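PDB 1VMB: small ribosomal subunit protein bS6 from Thermotoga maritima, which probably binds 16S ribosomal RNA together with protein bS18 as a structural component of the small ribosomal subunit. Local coordinates for residues E18-N30 and F73-G87. Sequence-based numbering, arbitrary orientation.
Sequences ERIYESMFIIAPN and FNEGDYTVIYFRCDG
The strands within 18-30 and 73-87 run antiparallel, joined by ten backbone hydrogen bonds between five residue pairs, from Arg19 with Cys85 to Ile27 with Asp77. On the face carrying Tyr21, Phe25, Thr79 and Phe83, aromatic rings lie against aliphatic carbons of the opposing strand. CB of Tyr21 sits over the Phe83 ring, 3.6 Å from its CZ, while the planes of the two rings, inclined at 21°, are slid past each other so that the rings barely overlap. Phe25, its CG between the backbone N and the carbonyl carbon (chi1 57°), folds across to Thr79, whose CB covers one ring face at 3.6 Å from CZ; CD1 of Ile81 meets the ring edge. A water donates to Phe25 O and Asp77 O and accepts from Thr79 OG1, tying backbone to side chain. On the other face, Ile26 CD1 rests on the Tyr78 ring, 3.5 Å from CZ. Past the last pair, Ile27 with Asp77, Pro29 CD packs over the Phe73 ring, 3.5 Å from CD1. Strands 19-27 and 73-85 are the central two in the four-stranded antiparallel sheet of the ferredoxin-like bS6 fold, between 54-66 and 103-110; helix 33-51 covers Thr79, Ile81 and Phe83, and its Arg36 forms a salt bridge with Asp77.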
loop_
_atom_site.group_PDB
_atom_site.type_symbol
_atom_site.label_atom_id
_atom_site.label_comp_id
_atom_site.label_asym_id
_atom_site.label_seq_id
_atom_site.Cartn_x
_atom_site.Cartn_y
_atom_site.Cartn_z
ATOM N N GLU A 18 -11.534 -14.843 -2.778
ATOM C CA GLU A 18 -10.876 -13.724 -2.123
ATOM C C GLU A 18 -10.919 -12.437 -2.995
ATOM O O GLU A 18 -11.051 -12.432 -4.244
ATOM C CB GLU A 18 -9.496 -14.041 -1.518
ATOM C CG GLU A 18 -8.696 -15.204 -2.095
ATOM C CD GLU A 18 -8.177 -14.921 -3.476
ATOM O OE1 GLU A 18 -8.195 -13.721 -3.843
ATOM O OE2 GLU A 18 -7.755 -15.877 -4.192
ATOM N N ARG A 19 -10.828 -11.357 -2.274
ATOM C CA ARG A 19 -11.010 -10.038 -2.839
ATOM C C ARG A 19 -9.648 -9.500 -3.098
ATOM O O ARG A 19 -8.716 -9.839 -2.354
ATOM C CB ARG A 19 -11.761 -9.189 -1.821
ATOM C CG ARG A 19 -13.195 -9.700 -1.527
ATOM C CD ARG A 19 -13.924 -8.852 -0.480
ATOM N NE ARG A 19 -15.277 -9.352 -0.232
ATOM C CZ ARG A 19 -16.128 -8.816 0.649
ATOM N NH1 ARG A 19 -15.773 -7.764 1.362
ATOM N NH2 ARG A 19 -17.350 -9.315 0.781
ATOM N N ILE A 20 -9.523 -8.628 -4.105
ATOM C CA ILE A 20 -8.232 -8.100 -4.509
ATOM C C ILE A 20 -8.172 -6.620 -4.177
ATOM O O ILE A 20 -9.086 -5.886 -4.519
ATOM C CB ILE A 20 -8.005 -8.313 -6.069
ATOM C CG1 ILE A 20 -8.097 -9.779 -6.480
ATOM C CG2 ILE A 20 -6.674 -7.727 -6.547
ATOM C CD1 ILE A 20 -8.169 -10.010 -7.977
ATOM N N TYR A 21 -7.084 -6.200 -3.540
ATOM C CA TYR A 21 -6.867 -4.803 -3.152
ATOM C C TYR A 21 -5.579 -4.229 -3.628
ATOM O O TYR A 21 -4.640 -4.966 -3.896
ATOM C CB TYR A 21 -6.848 -4.747 -1.623
ATOM C CG TYR A 21 -8.182 -5.121 -1.043
ATOM C CD1 TYR A 21 -8.488 -6.468 -0.756
ATOM C CD2 TYR A 21 -9.142 -4.173 -0.790
ATOM C CE1 TYR A 21 -9.720 -6.835 -0.233
ATOM C CE2 TYR A 21 -10.368 -4.536 -0.284
ATOM C CZ TYR A 21 -10.666 -5.861 -0.005
ATOM O OH TYR A 21 -11.927 -6.209 0.497
ATOM N N GLU A 22 -5.577 -2.905 -3.832
ATOM C CA GLU A 22 -4.327 -2.137 -3.946
ATOM C C GLU A 22 -4.234 -1.203 -2.776
ATOM O O GLU A 22 -5.226 -0.631 -2.335
ATOM C CB GLU A 22 -4.201 -1.408 -5.277
ATOM C CG GLU A 22 -5.172 -0.280 -5.418
ATOM C CD GLU A 22 -4.959 0.566 -6.640
ATOM O OE1 GLU A 22 -4.546 0.069 -7.726
ATOM O OE2 GLU A 22 -5.211 1.769 -6.486
ATOM N N SER A 23 -3.008 -1.027 -2.289
ATOM C CA SER A 23 -2.737 0.021 -1.305
ATOM C C SER A 23 -1.498 0.747 -1.696
ATOM O O SER A 23 -0.426 0.132 -1.820
ATOM C CB SER A 23 -2.561 -0.554 0.117
ATOM O OG SER A 23 -2.579 0.495 1.079
ATOM N N MET A 24 -1.641 2.057 -1.926
ATOM C CA MET A 24 -0.528 2.924 -2.320
ATOM C C MET A 24 -0.223 3.748 -1.107
ATOM O O MET A 24 -1.148 4.332 -0.493
ATOM C CB MET A 24 -0.892 3.847 -3.494
ATOM C CG MET A 24 0.277 4.722 -3.981
ATOM S SD MET A 24 -0.202 5.990 -5.164
ATOM C CE MET A 24 -0.366 7.332 -4.012
ATOM N N PHE A 25 1.054 3.829 -0.749
ATOM C CA PHE A 25 1.462 4.684 0.351
ATOM C C PHE A 25 2.715 5.492 -0.021
ATOM O O PHE A 25 3.548 4.986 -0.786
ATOM C CB PHE A 25 1.665 3.893 1.636
ATOM C CG PHE A 25 2.679 2.766 1.534
ATOM C CD1 PHE A 25 2.351 1.507 1.003
ATOM C CD2 PHE A 25 3.955 2.934 2.005
ATOM C CE1 PHE A 25 3.276 0.538 0.936
ATOM C CE2 PHE A 25 4.894 1.942 1.922
ATOM C CZ PHE A 25 4.556 0.728 1.391
ATOM N N ILE A 26 2.843 6.720 0.511
ATOM C CA ILE A 26 3.930 7.624 0.138
ATOM C C ILE A 26 4.693 7.986 1.414
ATOM O O ILE A 26 4.105 8.456 2.358
ATOM C CB ILE A 26 3.347 8.914 -0.519
ATOM C CG1 ILE A 26 2.481 8.534 -1.720
ATOM C CG2 ILE A 26 4.413 9.889 -0.900
ATOM C CD1 ILE A 26 1.754 9.664 -2.372
ATOM N N ILE A 27 5.995 7.767 1.416
ATOM C CA ILE A 27 6.861 8.051 2.524
ATOM C C ILE A 27 7.520 9.402 2.285
ATOM O O ILE A 27 7.966 9.772 1.142
ATOM C CB ILE A 27 7.916 6.909 2.710
ATOM C CG1 ILE A 27 7.241 5.516 2.883
ATOM C CG2 ILE A 27 8.836 7.259 3.856
ATOM C CD1 ILE A 27 8.208 4.323 2.804
ATOM N N ALA A 28 7.586 10.157 3.371
ATOM C CA ALA A 28 8.207 11.450 3.379
ATOM C C ALA A 28 9.634 11.382 2.860
ATOM O O ALA A 28 10.421 10.444 3.173
ATOM C CB ALA A 28 8.210 12.012 4.780
ATOM N N PRO A 29 10.015 12.403 2.118
ATOM C CA PRO A 29 11.337 12.390 1.497
ATOM C C PRO A 29 12.526 12.673 2.419
ATOM O O PRO A 29 13.651 12.514 1.988
ATOM C CB PRO A 29 11.201 13.455 0.407
ATOM C CG PRO A 29 10.327 14.456 1.055
ATOM C CD PRO A 29 9.266 13.630 1.765
ATOM N N ASN A 30 12.283 13.070 3.670
ATOM C CA ASN A 30 13.348 13.281 4.638
ATOM C C ASN A 30 13.634 12.039 5.496
ATOM O O ASN A 30 14.421 12.080 6.419
ATOM C CB ASN A 30 13.045 14.493 5.510
ATOM C CG ASN A 30 11.782 14.359 6.300
ATOM O OD1 ASN A 30 10.960 13.460 6.082
ATOM N ND2 ASN A 30 11.584 15.306 7.214
ATOM N N PHE A 73 5.599 18.743 2.069
ATOM C CA PHE A 73 6.587 18.184 1.118
ATOM C C PHE A 73 6.112 18.347 -0.327
ATOM O O PHE A 73 4.892 18.340 -0.605
ATOM C CB PHE A 73 6.852 16.708 1.395
ATOM C CG PHE A 73 7.372 16.456 2.791
ATOM C CD1 PHE A 73 8.669 16.813 3.124
ATOM C CD2 PHE A 73 6.539 15.894 3.774
ATOM C CE1 PHE A 73 9.167 16.599 4.395
ATOM C CE2 PHE A 73 7.043 15.651 5.056
ATOM C CZ PHE A 73 8.350 16.020 5.362
ATOM N N ASN A 74 7.070 18.420 -1.238
ATOM C CA ASN A 74 6.778 18.585 -2.657
ATOM C C ASN A 74 6.993 17.288 -3.465
ATOM O O ASN A 74 6.717 17.250 -4.659
ATOM C CB ASN A 74 7.681 19.671 -3.200
ATOM C CG ASN A 74 7.460 21.006 -2.498
ATOM O OD1 ASN A 74 6.330 21.514 -2.453
ATOM N ND2 ASN A 74 8.519 21.574 -1.967
ATOM N N GLU A 75 7.499 16.255 -2.803
ATOM C CA GLU A 75 7.741 14.930 -3.383
ATOM C C GLU A 75 7.712 13.882 -2.311
ATOM O O GLU A 75 7.761 14.187 -1.151
ATOM C CB GLU A 75 9.118 14.886 -4.040
ATOM C CG GLU A 75 10.252 15.153 -3.060
ATOM C CD GLU A 75 11.623 15.117 -3.693
ATOM O OE1 GLU A 75 11.726 14.819 -4.920
ATOM O OE2 GLU A 75 12.627 15.384 -2.955
ATOM N N GLY A 76 7.614 12.625 -2.709
ATOM C CA GLY A 76 7.582 11.533 -1.729
ATOM C C GLY A 76 7.846 10.219 -2.427
ATOM O O GLY A 76 7.896 10.192 -3.661
ATOM N N ASP A 77 8.106 9.173 -1.621
ATOM C CA ASP A 77 8.566 7.887 -2.177
ATOM C C ASP A 77 7.346 6.978 -2.239
ATOM O O ASP A 77 6.813 6.616 -1.205
ATOM C CB ASP A 77 9.671 7.324 -1.288
ATOM C CG ASP A 77 10.272 6.060 -1.815
ATOM O OD1 ASP A 77 9.732 5.476 -2.771
ATOM O OD2 ASP A 77 11.365 5.610 -1.368
ATOM N N TYR A 78 6.955 6.641 -3.465
ATOM C CA TYR A 78 5.714 5.848 -3.718
ATOM C C TYR A 78 5.974 4.351 -3.741
ATOM O O TYR A 78 6.926 3.873 -4.443
ATOM C CB TYR A 78 5.121 6.226 -5.074
ATOM C CG TYR A 78 4.351 7.549 -5.200
ATOM C CD1 TYR A 78 4.987 8.766 -5.042
ATOM C CD2 TYR A 78 3.031 7.580 -5.610
ATOM C CE1 TYR A 78 4.338 9.939 -5.275
ATOM C CE2 TYR A 78 2.346 8.782 -5.853
ATOM C CZ TYR A 78 2.988 9.960 -5.643
ATOM O OH TYR A 78 2.404 11.187 -5.919
ATOM N N THR A 79 5.044 3.626 -3.115
ATOM C CA THR A 79 4.980 2.194 -3.219
ATOM C C THR A 79 3.528 1.808 -3.395
ATOM O O THR A 79 2.687 2.420 -2.767
ATOM C CB THR A 79 5.497 1.543 -1.958
ATOM O OG1 THR A 79 6.822 1.977 -1.675
ATOM C CG2 THR A 79 5.589 0.095 -2.141
ATOM N N VAL A 80 3.252 0.805 -4.251
ATOM C CA VAL A 80 1.895 0.207 -4.303
ATOM C C VAL A 80 2.021 -1.279 -4.022
ATOM O O VAL A 80 2.941 -1.925 -4.583
ATOM C CB VAL A 80 1.239 0.386 -5.628
ATOM C CG1 VAL A 80 -0.233 -0.049 -5.536
ATOM C CG2 VAL A 80 1.302 1.840 -6.109
ATOM N N ILE A 81 1.139 -1.838 -3.200
ATOM C CA ILE A 81 1.163 -3.260 -2.892
ATOM C C ILE A 81 -0.180 -3.801 -3.323
ATOM O O ILE A 81 -1.179 -3.201 -2.929
ATOM C CB ILE A 81 1.381 -3.529 -1.391
ATOM C CG1 ILE A 81 2.765 -3.048 -0.982
ATOM C CG2 ILE A 81 1.247 -4.991 -1.095
ATOM C CD1 ILE A 81 3.003 -3.098 0.532
ATOM N N TYR A 82 -0.171 -4.866 -4.112
ATOM C CA TYR A 82 -1.360 -5.565 -4.543
ATOM C C TYR A 82 -1.475 -6.815 -3.731
ATOM O O TYR A 82 -0.507 -7.586 -3.653
ATOM C CB TYR A 82 -1.277 -5.912 -6.016
ATOM C CG TYR A 82 -1.158 -4.662 -6.879
ATOM C CD1 TYR A 82 -2.277 -3.992 -7.330
ATOM C CD2 TYR A 82 0.077 -4.130 -7.160
ATOM C CE1 TYR A 82 -2.155 -2.798 -8.130
ATOM C CE2 TYR A 82 0.228 -2.966 -7.967
ATOM C CZ TYR A 82 -0.893 -2.308 -8.433
ATOM O OH TYR A 82 -0.727 -1.147 -9.211
ATOM N N PHE A 83 -2.632 -7.006 -3.108
ATOM C CA PHE A 83 -2.825 -8.178 -2.247
ATOM C C PHE A 83 -4.258 -8.708 -2.289
ATOM O O PHE A 83 -5.174 -8.051 -2.757
ATOM C CB PHE A 83 -2.411 -7.887 -0.796
ATOM C CG PHE A 83 -3.265 -6.859 -0.100
ATOM C CD1 PHE A 83 -2.973 -5.526 -0.230
ATOM C CD2 PHE A 83 -4.310 -7.230 0.748
ATOM C CE1 PHE A 83 -3.704 -4.562 0.451
ATOM C CE2 PHE A 83 -5.058 -6.238 1.424
ATOM C CZ PHE A 83 -4.764 -4.926 1.253
ATOM N N ARG A 84 -4.457 -9.895 -1.752
ATOM C CA ARG A 84 -5.818 -10.494 -1.721
ATOM C C ARG A 84 -6.078 -10.935 -0.293
ATOM O O ARG A 84 -5.179 -11.401 0.418
ATOM C CB ARG A 84 -5.998 -11.646 -2.729
ATOM C CG ARG A 84 -4.991 -12.675 -2.745
ATOM C CD ARG A 84 -4.966 -13.558 -4.041
ATOM N NE ARG A 84 -5.095 -12.730 -5.230
ATOM C CZ ARG A 84 -4.781 -13.121 -6.452
ATOM N NH1 ARG A 84 -4.259 -14.335 -6.669
ATOM N NH2 ARG A 84 -4.947 -12.284 -7.466
ATOM N N CYS A 85 -7.318 -10.745 0.134
ATOM C CA CYS A 85 -7.718 -11.204 1.417
ATOM C C CYS A 85 -9.243 -11.299 1.417
ATOM O O CYS A 85 -9.866 -11.014 0.426
ATOM C CB CYS A 85 -7.205 -10.262 2.482
ATOM S SG CYS A 85 -8.010 -8.638 2.421
ATOM N N ASP A 86 -9.815 -11.719 2.539
ATOM C CA ASP A 86 -11.263 -11.896 2.660
ATOM C C ASP A 86 -12.035 -10.628 2.965
ATOM O O ASP A 86 -13.271 -10.659 3.068
ATOM C CB ASP A 86 -11.580 -12.970 3.704
ATOM C CG ASP A 86 -11.234 -12.570 5.148
ATOM O OD1 ASP A 86 -10.857 -11.401 5.476
ATOM O OD2 ASP A 86 -11.317 -13.465 6.047
ATOM N N GLY A 87 -11.304 -9.539 3.072
ATOM C CA GLY A 87 -11.847 -8.201 3.292
ATOM C C GLY A 87 -12.256 -7.907 4.725
ATOM O O GLY A 87 -12.858 -6.846 4.993
HETATM O O HOH W 1 -2.172 1.037 -8.856
HETATM O O HOH W 2 6.353 4.219 -0.099
#